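Local coordinates for protein MAR1 Ribonuclease (Caenorhabditis elegans, PDB 2B34) that probably acts as a hydrolase of the isochorismatase family and is described as a ribonuclease, at residues F33-D45 with H66-N78. Sequence-based numbering, arbitrary orientation.
Sequences FPEIITTSRRLID and HTVPTLKEGLAEN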
loop_
_atom_site.group_PDB
_atom_site.type_symbol
_atom_site.label_atom_id
_atom_site.label_comp_id
_atom_site.label_asym_id
_atom_site.label_seq_id
_atom_site.Cartn_x
_atom_site.Cartn_y
_atom_site.Cartn_z
ATOM N N PHE A 33 -22.075 10.340 2.769
ATOM C CA PHE A 33 -22.194 11.726 3.225
ATOM C C PHE A 33 -22.667 11.827 4.692
ATOM O O PHE A 33 -22.020 12.496 5.499
ATOM C CB PHE A 33 -23.074 12.558 2.281
ATOM C CG PHE A 33 -23.032 14.035 2.562
ATOM C CD1 PHE A 33 -21.969 14.814 2.105
ATOM C CD2 PHE A 33 -24.047 14.650 3.290
ATOM C CE1 PHE A 33 -21.923 16.188 2.363
ATOM C CE2 PHE A 33 -24.006 16.021 3.556
ATOM C CZ PHE A 33 -22.944 16.791 3.087
ATOM N N PRO A 34 -23.781 11.152 5.045
ATOM C CA PRO A 34 -24.239 11.208 6.437
ATOM C C PRO A 34 -23.206 10.742 7.470
ATOM O O PRO A 34 -23.094 11.345 8.542
ATOM C CB PRO A 34 -25.466 10.293 6.430
ATOM C CG PRO A 34 -25.968 10.361 5.016
ATOM C CD PRO A 34 -24.702 10.347 4.214
ATOM N N GLU A 35 -22.467 9.680 7.148
ATOM C CA GLU A 35 -21.437 9.126 8.039
ATOM C C GLU A 35 -20.308 10.127 8.274
ATOM O O GLU A 35 -19.874 10.356 9.406
ATOM C CB GLU A 35 -20.858 7.834 7.440
ATOM C CG GLU A 35 -21.797 6.631 7.449
ATOM C CD GLU A 35 -22.662 6.502 6.201
ATOM O OE1 GLU A 35 -22.943 7.513 5.530
ATOM O OE2 GLU A 35 -23.079 5.369 5.892
ATOM N N ILE A 36 -19.852 10.715 7.178
ATOM C CA ILE A 36 -18.769 11.687 7.152
ATOM C C ILE A 36 -19.116 12.965 7.927
ATOM O O ILE A 36 -18.248 13.553 8.577
ATOM C CB ILE A 36 -18.357 11.969 5.670
ATOM C CG1 ILE A 36 -17.101 11.178 5.302
ATOM C CG2 ILE A 36 -18.169 13.446 5.380
ATOM C CD1 ILE A 36 -17.322 9.697 5.133
ATOM N N ILE A 37 -20.383 13.369 7.867
ATOM C CA ILE A 37 -20.885 14.497 8.658
ATOM C C ILE A 37 -20.835 14.170 10.150
ATOM O O ILE A 37 -20.297 14.948 10.939
ATOM C CB ILE A 37 -22.333 14.903 8.246
ATOM C CG1 ILE A 37 -22.369 15.472 6.816
ATOM C CG2 ILE A 37 -22.967 15.863 9.286
ATOM C CD1 ILE A 37 -21.362 16.597 6.513
ATOM N N THR A 38 -21.387 13.015 10.527
ATOM C CA THR A 38 -21.335 12.552 11.914
ATOM C C THR A 38 -19.900 12.532 12.443
ATOM O O THR A 38 -19.627 13.016 13.543
ATOM C CB THR A 38 -21.983 11.151 12.078
ATOM O OG1 THR A 38 -23.365 11.227 11.722
ATOM C CG2 THR A 38 -21.881 10.661 13.515
ATOM N N THR A 39 -18.990 11.979 11.648
ATOM C CA THR A 39 -17.596 11.835 12.059
ATOM C C THR A 39 -16.850 13.176 12.039
ATOM O O THR A 39 -16.060 13.450 12.940
ATOM C CB THR A 39 -16.877 10.765 11.213
ATOM O OG1 THR A 39 -17.620 9.545 11.288
ATOM C CG2 THR A 39 -15.478 10.506 11.732
ATOM N N SER A 40 -17.112 14.006 11.030
ATOM C CA SER A 40 -16.559 15.368 11.002
ATOM C C SER A 40 -17.025 16.181 12.213
ATOM O O SER A 40 -16.257 16.969 12.757
ATOM C CB SER A 40 -16.901 16.099 9.698
ATOM O OG SER A 40 -16.317 15.450 8.574
ATOM N N ARG A 41 -18.274 15.980 12.639
ATOM C CA ARG A 41 -18.792 16.642 13.851
ATOM C C ARG A 41 -18.022 16.227 15.111
ATOM O O ARG A 41 -17.823 17.042 16.015
ATOM C CB ARG A 41 -20.305 16.408 14.004
ATOM C CG ARG A 41 -20.967 17.029 15.258
ATOM C CD ARG A 41 -20.809 18.559 15.366
ATOM N NE ARG A 41 -21.189 19.026 16.701
ATOM C CZ ARG A 41 -22.419 19.397 17.056
ATOM N NH1 ARG A 41 -23.407 19.382 16.172
ATOM N NH2 ARG A 41 -22.663 19.785 18.301
ATOM N N ARG A 42 -17.575 14.971 15.162
ATOM C CA ARG A 42 -16.747 14.481 16.277
ATOM C C ARG A 42 -15.428 15.239 16.402
ATOM O O ARG A 42 -15.008 15.583 17.514
ATOM C CB ARG A 42 -16.474 12.979 16.148
ATOM C CG ARG A 42 -17.684 12.115 16.396
ATOM C CD ARG A 42 -17.414 10.658 16.061
ATOM N NE ARG A 42 -18.585 9.823 16.332
ATOM C CZ ARG A 42 -18.530 8.552 16.717
ATOM N NH1 ARG A 42 -17.360 7.951 16.898
ATOM N NH2 ARG A 42 -19.648 7.883 16.935
ATOM N N LEU A 43 -14.781 15.491 15.263
ATOM C CA LEU A 43 -13.520 16.226 15.239
ATOM C C LEU A 43 -13.703 17.701 15.571
ATOM O O LEU A 43 -12.887 18.282 16.288
ATOM C CB LEU A 43 -12.818 16.056 13.892
ATOM C CG LEU A 43 -11.994 14.768 13.894
ATOM C CD1 LEU A 43 -12.245 13.963 12.654
ATOM C CD2 LEU A 43 -10.508 15.045 14.125
ATOM N N ILE A 44 -14.774 18.292 15.040
ATOM C CA ILE A 44 -15.150 19.670 15.363
ATOM C C ILE A 44 -15.392 19.845 16.869
ATOM O O ILE A 44 -14.903 20.804 17.462
ATOM C CB ILE A 44 -16.369 20.128 14.528
ATOM C CG1 ILE A 44 -15.924 20.493 13.107
ATOM C CG2 ILE A 44 -17.066 21.318 15.177
ATOM C CD1 ILE A 44 -17.049 20.518 12.086
ATOM N N ASP A 45 -16.132 18.910 17.472
ATOM C CA ASP A 45 -16.373 18.899 18.917
ATOM C C ASP A 45 -15.070 18.735 19.694
ATOM O O ASP A 45 -14.843 19.429 20.689
ATOM C CB ASP A 45 -17.324 17.763 19.310
ATOM C CG ASP A 45 -18.761 18.006 18.879
ATOM O OD1 ASP A 45 -19.156 19.164 18.619
ATOM O OD2 ASP A 45 -19.512 17.007 18.812
ATOM N N HIS A 66 -24.137 26.420 1.912
ATOM C CA HIS A 66 -23.222 26.617 3.032
ATOM C C HIS A 66 -22.929 25.334 3.815
ATOM O O HIS A 66 -23.590 24.315 3.616
ATOM C CB HIS A 66 -23.776 27.707 3.957
ATOM C CG HIS A 66 -23.969 29.027 3.273
ATOM N ND1 HIS A 66 -22.916 29.853 2.942
ATOM C CD2 HIS A 66 -25.089 29.654 2.842
ATOM C CE1 HIS A 66 -23.380 30.935 2.343
ATOM N NE2 HIS A 66 -24.695 30.839 2.267
ATOM N N THR A 67 -21.935 25.401 4.702
ATOM C CA THR A 67 -21.593 24.296 5.603
ATOM C C THR A 67 -22.848 23.717 6.271
ATOM O O THR A 67 -23.690 24.463 6.781
ATOM C CB THR A 67 -20.572 24.747 6.688
ATOM O OG1 THR A 67 -19.409 25.299 6.060
ATOM C CG2 THR A 67 -20.146 23.584 7.582
ATOM N N VAL A 68 -22.960 22.387 6.239
ATOM C CA VAL A 68 -24.052 21.638 6.866
ATOM C C VAL A 68 -24.301 22.113 8.310
ATOM O O VAL A 68 -23.368 22.151 9.119
ATOM C CB VAL A 68 -23.760 20.109 6.822
ATOM C CG1 VAL A 68 -24.730 19.317 7.695
ATOM C CG2 VAL A 68 -23.790 19.601 5.380
ATOM N N PRO A 69 -25.557 22.505 8.621
ATOM C CA PRO A 69 -25.960 23.047 9.926
ATOM C C PRO A 69 -25.354 22.360 11.153
ATOM O O PRO A 69 -24.808 23.044 12.020
ATOM C CB PRO A 69 -27.481 22.888 9.902
ATOM C CG PRO A 69 -27.822 23.117 8.468
ATOM C CD PRO A 69 -26.698 22.481 7.682
ATOM N N THR A 70 -25.438 21.031 11.215
ATOM C CA THR A 70 -24.928 20.263 12.357
ATOM C C THR A 70 -23.452 20.545 12.646
ATOM O O THR A 70 -23.048 20.604 13.803
ATOM C CB THR A 70 -25.115 18.744 12.153
ATOM O OG1 THR A 70 -26.433 18.489 11.653
ATOM C CG2 THR A 70 -24.938 18.000 13.468
ATOM N N LEU A 71 -22.661 20.719 11.589
ATOM C CA LEU A 71 -21.233 20.996 11.738
ATOM C C LEU A 71 -20.991 22.392 12.306
ATOM O O LEU A 71 -20.130 22.574 13.170
ATOM C CB LEU A 71 -20.493 20.813 10.405
ATOM C CG LEU A 71 -20.540 19.419 9.757
ATOM C CD1 LEU A 71 -19.926 19.450 8.376
ATOM C CD2 LEU A 71 -19.864 18.360 10.615
ATOM N N LYS A 72 -21.764 23.364 11.821
ATOM C CA LYS A 72 -21.700 24.743 12.306
ATOM C C LYS A 72 -22.097 24.857 13.775
ATOM O O LYS A 72 -21.537 25.670 14.503
ATOM C CB LYS A 72 -22.585 25.657 11.454
ATOM C CG LYS A 72 -22.068 25.876 10.045
ATOM C CD LYS A 72 -22.939 26.858 9.265
ATOM C CE LYS A 72 -22.652 28.301 9.659
ATOM N NZ LYS A 72 -23.423 29.260 8.821
ATOM N N GLU A 73 -23.056 24.030 14.196
ATOM C CA GLU A 73 -23.524 23.985 15.587
ATOM C C GLU A 73 -22.405 23.658 16.574
ATOM O O GLU A 73 -22.421 24.129 17.711
ATOM C CB GLU A 73 -24.633 22.943 15.750
ATOM C CG GLU A 73 -25.983 23.332 15.185
ATOM C CD GLU A 73 -27.037 22.255 15.413
ATOM O OE1 GLU A 73 -27.347 21.946 16.589
ATOM O OE2 GLU A 73 -27.556 21.716 14.413
ATOM N N GLY A 74 -21.449 22.841 16.140
ATOM C CA GLY A 74 -20.354 22.410 17.010
ATOM C C GLY A 74 -19.106 23.275 16.971
ATOM O O GLY A 74 -18.230 23.139 17.829
ATOM N N LEU A 75 -19.013 24.152 15.974
ATOM C CA LEU A 75 -17.814 24.965 15.770
ATOM C C LEU A 75 -17.460 25.797 16.992
ATOM O O LEU A 75 -18.341 26.380 17.631
ATOM C CB LEU A 75 -17.968 25.881 14.554
ATOM C CG LEU A 75 -17.957 25.262 13.156
ATOM C CD1 LEU A 75 -18.168 26.349 12.125
ATOM C CD2 LEU A 75 -16.664 24.483 12.880
ATOM N N ALA A 76 -16.164 25.842 17.302
ATOM C CA ALA A 76 -15.632 26.700 18.356
ATOM C C ALA A 76 -16.016 28.156 18.097
ATOM O O ALA A 76 -16.208 28.563 16.947
ATOM C CB ALA A 76 -14.121 26.550 18.461
ATOM N N GLU A 77 -16.110 28.923 19.178
ATOM C CA GLU A 77 -16.737 30.251 19.182
ATOM C C GLU A 77 -16.307 31.273 18.116
ATOM O O GLU A 77 -17.160 31.972 17.553
ATOM C CB GLU A 77 -16.636 30.873 20.578
ATOM C CG GLU A 77 -17.538 32.078 20.771
ATOM C CD GLU A 77 -17.961 32.262 22.209
ATOM O OE1 GLU A 77 -17.101 32.161 23.109
ATOM O OE2 GLU A 77 -19.166 32.503 22.434
ATOM N N ASN A 78 -15.011 31.380 17.847
ATOM C CA ASN A 78 -14.521 32.393 16.903
ATOM C C ASN A 78 -13.973 31.792 15.601
ATOM O O ASN A 78 -12.965 32.262 15.067
ATOM C CB ASN A 78 -13.456 33.277 17.574
ATOM C CG ASN A 78 -14.015 34.105 18.729
ATOM O OD1 ASN A 78 -14.910 34.934 18.542
ATOM N ND2 ASN A 78 -13.471 33.894 19.928
HETATM O O HOH W 1 -14.354 23.466 16.346
#
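Leu71 plugs into helix 33-45 as a knob into a hole formed by Ile37, Ser40, Arg41 and Ile44, joining two nearly parallel helices (11° apart, axes 9.0 Å at closest approach) of the isochorismatase-type alpha/beta fold, in which helices cover a parallel sheet. The two leucine branches divide the work: CD1 lies 3.7 Å from Ile37 CD1, while CD2 lies over the helix backbone, 3.5 Å from Ile37 O, and also meets Ile44 CD1. Branched aliphatic residues suit this seam because their two branches let one side chain fill the spaces between several neighbours, and Val68, at the N-cap, extends it by placing CG2 at the edge of the Phe33 ring, 3.7 Å from CZ. At the other end Ile44 CG2 rests 3.3 Å from Gly74 C; glycine suits this position because a CB would run into Arg41 NE and Asp45 OD1.

Polar contacts centre on Arg41. Its CG stands anti to the backbone N (chi1 179°) and the chain bends at chi2, which brings one face of the guanidinium over Gly74 CA. NE gives Asp45 OD1 a straight hydrogen bond (2.8 Å), part of a salt bridge, in the guanidinium plane and on the syn side of the carboxylate, 29° out of its plane; Arg48 also binds that oxygen. NH1 gives Thr70 O a weak hydrogen bond. A leucine in place of Arg41 would probably leave Asp45 with one fewer cationic partner and Thr70 O without this donor. Farther along, a water donates to Ile44 O and accepts from Ala76 N at 3.1 Å.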